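Local coordinates for protein histidine acid phosphatase (Hafnia alvei, PDB 4ARU) that belongs to branch 2 of the histidine phosphatase superfamily, a family of enzymes named for a histidine, at residues D83-T95 with P292-H306. Numbering follows the deposited sequence.
Sequences DAVYVWADVDQRT and PDISPDNKILFIAGH. With TLA (L(+)-tartaric acid), chain B.
At the C-terminal ends of two parallel strands, H306 reaches across to D90: NE2 donates to OD2 over 2.6 Å, nearly in the plane of the imidazole and onto the anti lone pair of the oxygen. The carboxylate stands almost perpendicular to the ring (89°). D92 OD2 comes up to the same ring edge, 3.2 Å from CE1, while T95 CG2 lies over a face of the imidazole in a CH-pi contact. The other ring nitrogen, ND1, is hydrogen-bonded to O2 of a bound L(+)-tartaric acid. R94, its chain extended from CG to NE, grips that ligand through two bonds, NE to O2 and NH2 to O1; the ligand is also hydrogen-bonded to R18, H19, R22 and D307.

Behind this site, 85-89 and 300-305 pair in register within the central sheet, where 300-305 lies between 85-89 and strand 9-18. V87 and F302 run side by side on the face covered by helix 93-106, with V87 CG1 at the edge of the phenyl ring. On the other face, Y86 CG is anti to the backbone N (chi1 -174°), which carries the phenol out to the 292-294 loop. There its OH donates to P292 O at 2.6 Å, I294 CB sits over one ring face, 4.0 Å from the centroid, and L301 CD1 packs against Y86 CD1. P292 CD also meets W88 CZ3 at 3.5 Å, whereas the indole NE1 is hydrogen-bonded to D124.

With NE2 given to D90 OD2 and ND1 bonded to tartaric acid O2, both partners near the ring plane, the imidazole is held at two points of its edge and its rotation is limited; the ligand, probably from the crystallisation liquor, thus sits in a polar site rich in basic side chains.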
loop_
_atom_site.group_PDB
_atom_site.type_symbol
_atom_site.label_atom_id
_atom_site.label_comp_id
_atom_site.label_asym_id
_atom_site.label_seq_id
_atom_site.Cartn_x
_atom_site.Cartn_y
_atom_site.Cartn_z
ATOM N N ASP A 83 9.209 -21.380 -12.668
ATOM C CA ASP A 83 9.952 -20.217 -13.178
ATOM C C ASP A 83 9.040 -19.011 -13.484
ATOM O O ASP A 83 9.457 -17.894 -13.437
ATOM C CB ASP A 83 10.645 -20.598 -14.496
ATOM C CG ASP A 83 11.940 -21.418 -14.317
ATOM O OD1 ASP A 83 12.534 -21.433 -13.245
ATOM O OD2 ASP A 83 12.366 -22.054 -15.286
ATOM N N ALA A 84 7.782 -19.278 -13.752
ATOM C CA ALA A 84 6.846 -18.217 -14.169
ATOM C C ALA A 84 6.437 -17.282 -13.064
ATOM O O ALA A 84 6.130 -16.149 -13.339
ATOM C CB ALA A 84 5.592 -18.828 -14.785
ATOM N N VAL A 85 6.408 -17.762 -11.830
ATOM C CA VAL A 85 5.866 -17.027 -10.707
ATOM C C VAL A 85 6.887 -16.906 -9.580
ATOM O O VAL A 85 7.522 -17.882 -9.220
ATOM C CB VAL A 85 4.619 -17.717 -10.148
ATOM C CG1 VAL A 85 4.013 -16.905 -9.014
ATOM C CG2 VAL A 85 3.596 -17.949 -11.264
ATOM N N TYR A 86 7.074 -15.699 -9.076
ATOM C CA TYR A 86 8.026 -15.419 -8.034
ATOM C C TYR A 86 7.456 -14.445 -7.057
ATOM O O TYR A 86 6.932 -13.424 -7.438
ATOM C CB TYR A 86 9.320 -14.883 -8.622
ATOM C CG TYR A 86 10.475 -14.661 -7.650
ATOM C CD1 TYR A 86 10.552 -13.562 -6.864
ATOM C CD2 TYR A 86 11.542 -15.512 -7.651
ATOM C CE1 TYR A 86 11.636 -13.352 -5.999
ATOM C CE2 TYR A 86 12.617 -15.342 -6.790
ATOM C CZ TYR A 86 12.658 -14.241 -5.967
ATOM O OH TYR A 86 13.751 -14.009 -5.144
ATOM N N VAL A 87 7.587 -14.752 -5.760
ATOM C CA VAL A 87 7.188 -13.888 -4.676
ATOM C C VAL A 87 8.391 -13.429 -3.876
ATOM O O VAL A 87 9.139 -14.240 -3.409
ATOM C CB VAL A 87 6.163 -14.564 -3.698
ATOM C CG1 VAL A 87 5.886 -13.635 -2.545
ATOM C CG2 VAL A 87 4.894 -14.970 -4.416
ATOM N N TRP A 88 8.512 -12.121 -3.699
ATOM C CA TRP A 88 9.433 -11.518 -2.730
ATOM C C TRP A 88 8.609 -10.841 -1.648
ATOM O O TRP A 88 7.903 -9.892 -1.940
ATOM C CB TRP A 88 10.411 -10.528 -3.360
ATOM C CG TRP A 88 11.454 -10.098 -2.382
ATOM C CD1 TRP A 88 11.455 -8.963 -1.590
ATOM C CD2 TRP A 88 12.570 -10.858 -1.949
ATOM N NE1 TRP A 88 12.517 -8.967 -0.748
ATOM C CE2 TRP A 88 13.236 -10.098 -0.945
ATOM C CE3 TRP A 88 13.135 -12.068 -2.351
ATOM C CZ2 TRP A 88 14.415 -10.526 -0.333
ATOM C CZ3 TRP A 88 14.313 -12.473 -1.758
ATOM C CH2 TRP A 88 14.915 -11.738 -0.721
ATOM N N ALA A 89 8.679 -11.327 -0.418
ATOM C CA ALA A 89 7.950 -10.740 0.684
ATOM C C ALA A 89 8.892 -10.067 1.646
ATOM O O ALA A 89 10.012 -10.532 1.842
ATOM C CB ALA A 89 7.175 -11.819 1.454
ATOM N N ASP A 90 8.406 -8.988 2.281
ATOM C CA ASP A 90 9.141 -8.408 3.388
ATOM C C ASP A 90 9.183 -9.397 4.543
ATOM O O ASP A 90 8.476 -10.392 4.575
ATOM C CB ASP A 90 8.513 -7.078 3.831
ATOM C CG ASP A 90 9.468 -6.171 4.616
ATOM O OD1 ASP A 90 10.676 -6.433 4.763
ATOM O OD2 ASP A 90 8.905 -5.138 5.081
ATOM N N VAL A 91 10.009 -9.070 5.515
ATOM C CA VAL A 91 10.368 -9.973 6.597
ATOM C C VAL A 91 9.250 -10.302 7.580
ATOM O O VAL A 91 9.365 -11.313 8.289
ATOM C CB VAL A 91 11.568 -9.448 7.395
ATOM C CG1 VAL A 91 12.752 -9.521 6.500
ATOM C CG2 VAL A 91 11.394 -8.047 7.975
ATOM N N ASP A 92 8.234 -9.441 7.660
ATOM C CA ASP A 92 7.223 -9.588 8.694
ATOM C C ASP A 92 6.329 -10.807 8.457
ATOM O O ASP A 92 6.137 -11.270 7.344
ATOM C CB ASP A 92 6.360 -8.324 8.752
ATOM C CG ASP A 92 7.164 -7.098 9.020
ATOM O OD1 ASP A 92 7.897 -7.109 10.046
ATOM O OD2 ASP A 92 7.130 -6.194 8.163
ATOM N N GLN A 93 5.771 -11.323 9.528
ATOM C CA GLN A 93 4.800 -12.378 9.425
ATOM C C GLN A 93 3.700 -11.980 8.434
ATOM O O GLN A 93 3.262 -12.768 7.571
ATOM C CB GLN A 93 4.229 -12.711 10.821
ATOM C CG GLN A 93 3.224 -13.858 10.863
ATOM C CD GLN A 93 1.784 -13.467 10.682
ATOM O OE1 GLN A 93 1.460 -12.364 10.352
ATOM N NE2 GLN A 93 0.906 -14.447 10.888
ATOM N N ARG A 94 3.208 -10.752 8.544
ATOM C CA ARG A 94 2.028 -10.346 7.770
ATOM C C ARG A 94 2.336 -10.374 6.274
ATOM O O ARG A 94 1.450 -10.712 5.478
ATOM C CB ARG A 94 1.496 -9.000 8.240
ATOM C CG ARG A 94 2.470 -7.840 8.188
ATOM C CD ARG A 94 1.804 -6.578 8.790
ATOM N NE ARG A 94 2.769 -5.502 8.958
ATOM C CZ ARG A 94 3.487 -5.297 10.044
ATOM N NH1 ARG A 94 3.367 -6.116 11.079
ATOM N NH2 ARG A 94 4.356 -4.301 10.103
ATOM N N THR A 95 3.546 -9.999 5.892
ATOM C CA THR A 95 3.926 -9.955 4.483
ATOM C C THR A 95 4.319 -11.370 3.972
ATOM O O THR A 95 3.913 -11.744 2.877
ATOM C CB THR A 95 5.090 -8.954 4.246
ATOM O OG1 THR A 95 6.073 -9.080 5.268
ATOM C CG2 THR A 95 4.599 -7.547 4.283
ATOM N N PRO A 292 17.120 -13.027 -5.538
ATOM C CA PRO A 292 17.801 -14.320 -5.623
ATOM C C PRO A 292 16.950 -15.415 -6.233
ATOM O O PRO A 292 15.782 -15.528 -5.901
ATOM C CB PRO A 292 18.149 -14.641 -4.172
ATOM C CG PRO A 292 17.278 -13.811 -3.367
ATOM C CD PRO A 292 16.878 -12.595 -4.159
ATOM N N ASP A 293 17.546 -16.164 -7.157
ATOM C CA ASP A 293 16.868 -17.332 -7.708
ATOM C C ASP A 293 15.690 -17.002 -8.646
ATOM O O ASP A 293 14.854 -17.871 -8.866
ATOM C CB ASP A 293 16.368 -18.194 -6.511
ATOM C CG ASP A 293 15.738 -19.504 -6.920
ATOM O OD1 ASP A 293 16.291 -20.166 -7.806
ATOM O OD2 ASP A 293 14.698 -19.876 -6.313
ATOM N N ILE A 294 15.543 -15.760 -9.119
ATOM C CA ILE A 294 14.434 -15.447 -10.023
ATOM C C ILE A 294 14.827 -15.889 -11.413
ATOM O O ILE A 294 16.001 -15.813 -11.767
ATOM C CB ILE A 294 14.034 -13.946 -9.988
ATOM C CG1 ILE A 294 12.665 -13.750 -10.665
ATOM C CG2 ILE A 294 15.131 -13.065 -10.591
ATOM C CD1 ILE A 294 12.055 -12.424 -10.309
ATOM N N SER A 295 13.867 -16.404 -12.173
ATOM C CA SER A 295 14.137 -16.901 -13.524
ATOM C C SER A 295 14.150 -15.769 -14.504
ATOM O O SER A 295 13.342 -14.848 -14.391
ATOM C CB SER A 295 13.067 -17.906 -13.952
ATOM O OG SER A 295 13.330 -18.346 -15.287
ATOM N N PRO A 296 15.035 -15.852 -15.501
ATOM C CA PRO A 296 14.897 -14.976 -16.643
ATOM C C PRO A 296 13.539 -15.078 -17.380
ATOM O O PRO A 296 13.184 -14.154 -18.068
ATOM C CB PRO A 296 16.045 -15.405 -17.570
ATOM C CG PRO A 296 16.992 -16.138 -16.689
ATOM C CD PRO A 296 16.198 -16.757 -15.607
ATOM N N ASP A 297 12.802 -16.171 -17.210
ATOM C CA ASP A 297 11.525 -16.409 -17.875
ATOM C C ASP A 297 10.340 -16.062 -16.948
ATOM O O ASP A 297 9.211 -16.529 -17.147
ATOM C CB ASP A 297 11.413 -17.904 -18.278
ATOM C CG ASP A 297 12.548 -18.369 -19.212
ATOM O OD1 ASP A 297 12.998 -17.564 -20.058
ATOM O OD2 ASP A 297 12.993 -19.540 -19.089
ATOM N N ASN A 298 10.614 -15.307 -15.894
ATOM C CA ASN A 298 9.575 -14.931 -14.938
ATOM C C ASN A 298 8.495 -14.133 -15.632
ATOM O O ASN A 298 8.836 -13.258 -16.448
ATOM C CB ASN A 298 10.174 -14.105 -13.804
ATOM C CG ASN A 298 9.122 -13.623 -12.834
ATOM O OD1 ASN A 298 8.628 -12.472 -12.925
ATOM N ND2 ASN A 298 8.659 -14.514 -12.009
ATOM N N LYS A 299 7.242 -14.474 -15.357
ATOM C CA LYS A 299 6.077 -13.786 -15.908
ATOM C C LYS A 299 5.317 -12.948 -14.860
ATOM O O LYS A 299 4.678 -11.939 -15.212
ATOM C CB LYS A 299 5.109 -14.797 -16.516
ATOM C CG LYS A 299 5.685 -15.699 -17.598
ATOM C CD LYS A 299 6.309 -14.876 -18.689
ATOM C CE LYS A 299 6.856 -15.754 -19.834
ATOM N NZ LYS A 299 5.762 -16.207 -20.729
ATOM N N ILE A 300 5.336 -13.380 -13.605
ATOM C CA ILE A 300 4.618 -12.724 -12.559
ATOM C C ILE A 300 5.560 -12.575 -11.366
ATOM O O ILE A 300 6.055 -13.579 -10.829
ATOM C CB ILE A 300 3.369 -13.495 -12.114
ATOM C CG1 ILE A 300 2.377 -13.690 -13.303
ATOM C CG2 ILE A 300 2.679 -12.795 -10.936
ATOM C CD1 ILE A 300 1.386 -14.777 -13.023
ATOM N N LEU A 301 5.804 -11.344 -10.980
ATOM C CA LEU A 301 6.620 -10.987 -9.815
ATOM C C LEU A 301 5.666 -10.317 -8.832
ATOM O O LEU A 301 5.120 -9.262 -9.123
ATOM C CB LEU A 301 7.793 -10.098 -10.176
ATOM C CG LEU A 301 8.580 -9.437 -9.044
ATOM C CD1 LEU A 301 9.114 -10.504 -8.106
ATOM C CD2 LEU A 301 9.679 -8.540 -9.526
ATOM N N PHE A 302 5.421 -10.948 -7.685
ATOM C CA PHE A 302 4.544 -10.439 -6.650
ATOM C C PHE A 302 5.438 -10.024 -5.468
ATOM O O PHE A 302 6.182 -10.876 -4.919
ATOM C CB PHE A 302 3.537 -11.516 -6.233
ATOM C CG PHE A 302 2.541 -11.085 -5.208
ATOM C CD1 PHE A 302 2.807 -11.238 -3.861
ATOM C CD2 PHE A 302 1.304 -10.549 -5.570
ATOM C CE1 PHE A 302 1.853 -10.923 -2.903
ATOM C CE2 PHE A 302 0.356 -10.209 -4.604
ATOM C CZ PHE A 302 0.657 -10.384 -3.261
ATOM N N ILE A 303 5.301 -8.772 -5.046
ATOM C CA ILE A 303 6.089 -8.185 -4.017
ATOM C C ILE A 303 5.147 -7.834 -2.885
ATOM O O ILE A 303 4.237 -6.966 -3.050
ATOM C CB ILE A 303 6.859 -6.946 -4.516
ATOM C CG1 ILE A 303 7.744 -7.268 -5.722
ATOM C CG2 ILE A 303 7.667 -6.348 -3.364
ATOM C CD1 ILE A 303 8.363 -6.039 -6.374
ATOM N N ALA A 304 5.341 -8.475 -1.730
ATOM C CA ALA A 304 4.421 -8.329 -0.598
ATOM C C ALA A 304 5.027 -7.354 0.400
ATOM O O ALA A 304 5.945 -7.672 1.134
ATOM C CB ALA A 304 4.157 -9.688 0.081
ATOM N N GLY A 305 4.434 -6.157 0.406
ATOM C CA GLY A 305 4.895 -5.056 1.230
ATOM C C GLY A 305 3.786 -4.374 2.034
ATOM O O GLY A 305 2.858 -5.030 2.549
ATOM N N HIS A 306 3.872 -3.044 2.093
ATOM C CA HIS A 306 3.160 -2.222 3.063
ATOM C C HIS A 306 2.488 -1.066 2.348
ATOM O O HIS A 306 2.837 -0.719 1.191
ATOM C CB HIS A 306 4.108 -1.672 4.083
ATOM C CG HIS A 306 4.971 -2.723 4.721
ATOM N ND1 HIS A 306 4.624 -3.376 5.889
ATOM C CD2 HIS A 306 6.131 -3.282 4.307
ATOM C CE1 HIS A 306 5.557 -4.250 6.188
ATOM N NE2 HIS A 306 6.495 -4.203 5.261
HETATM O O1 TLA B . 4.614 -1.928 8.690
HETATM O O11 TLA B . 3.360 -0.417 9.809
HETATM C C1 TLA B . 3.509 -1.382 9.001
HETATM C C2 TLA B . 2.263 -1.952 8.405
HETATM O O2 TLA B . 2.578 -3.077 7.595
HETATM C C3 TLA B . 1.605 -0.873 7.530
HETATM O O3 TLA B . 2.521 -0.268 6.633
HETATM C C4 TLA B . 0.433 -1.457 6.787
HETATM O O4 TLA B . -0.564 -1.820 7.476
HETATM O O41 TLA B . 0.435 -1.557 5.524
HETATM O O HOH W 1 11.002 -16.761 -11.505
HETATM O O HOH W 2 15.192 -20.224 -15.435
HETATM O O HOH W 3 11.763 -21.543 -17.704
#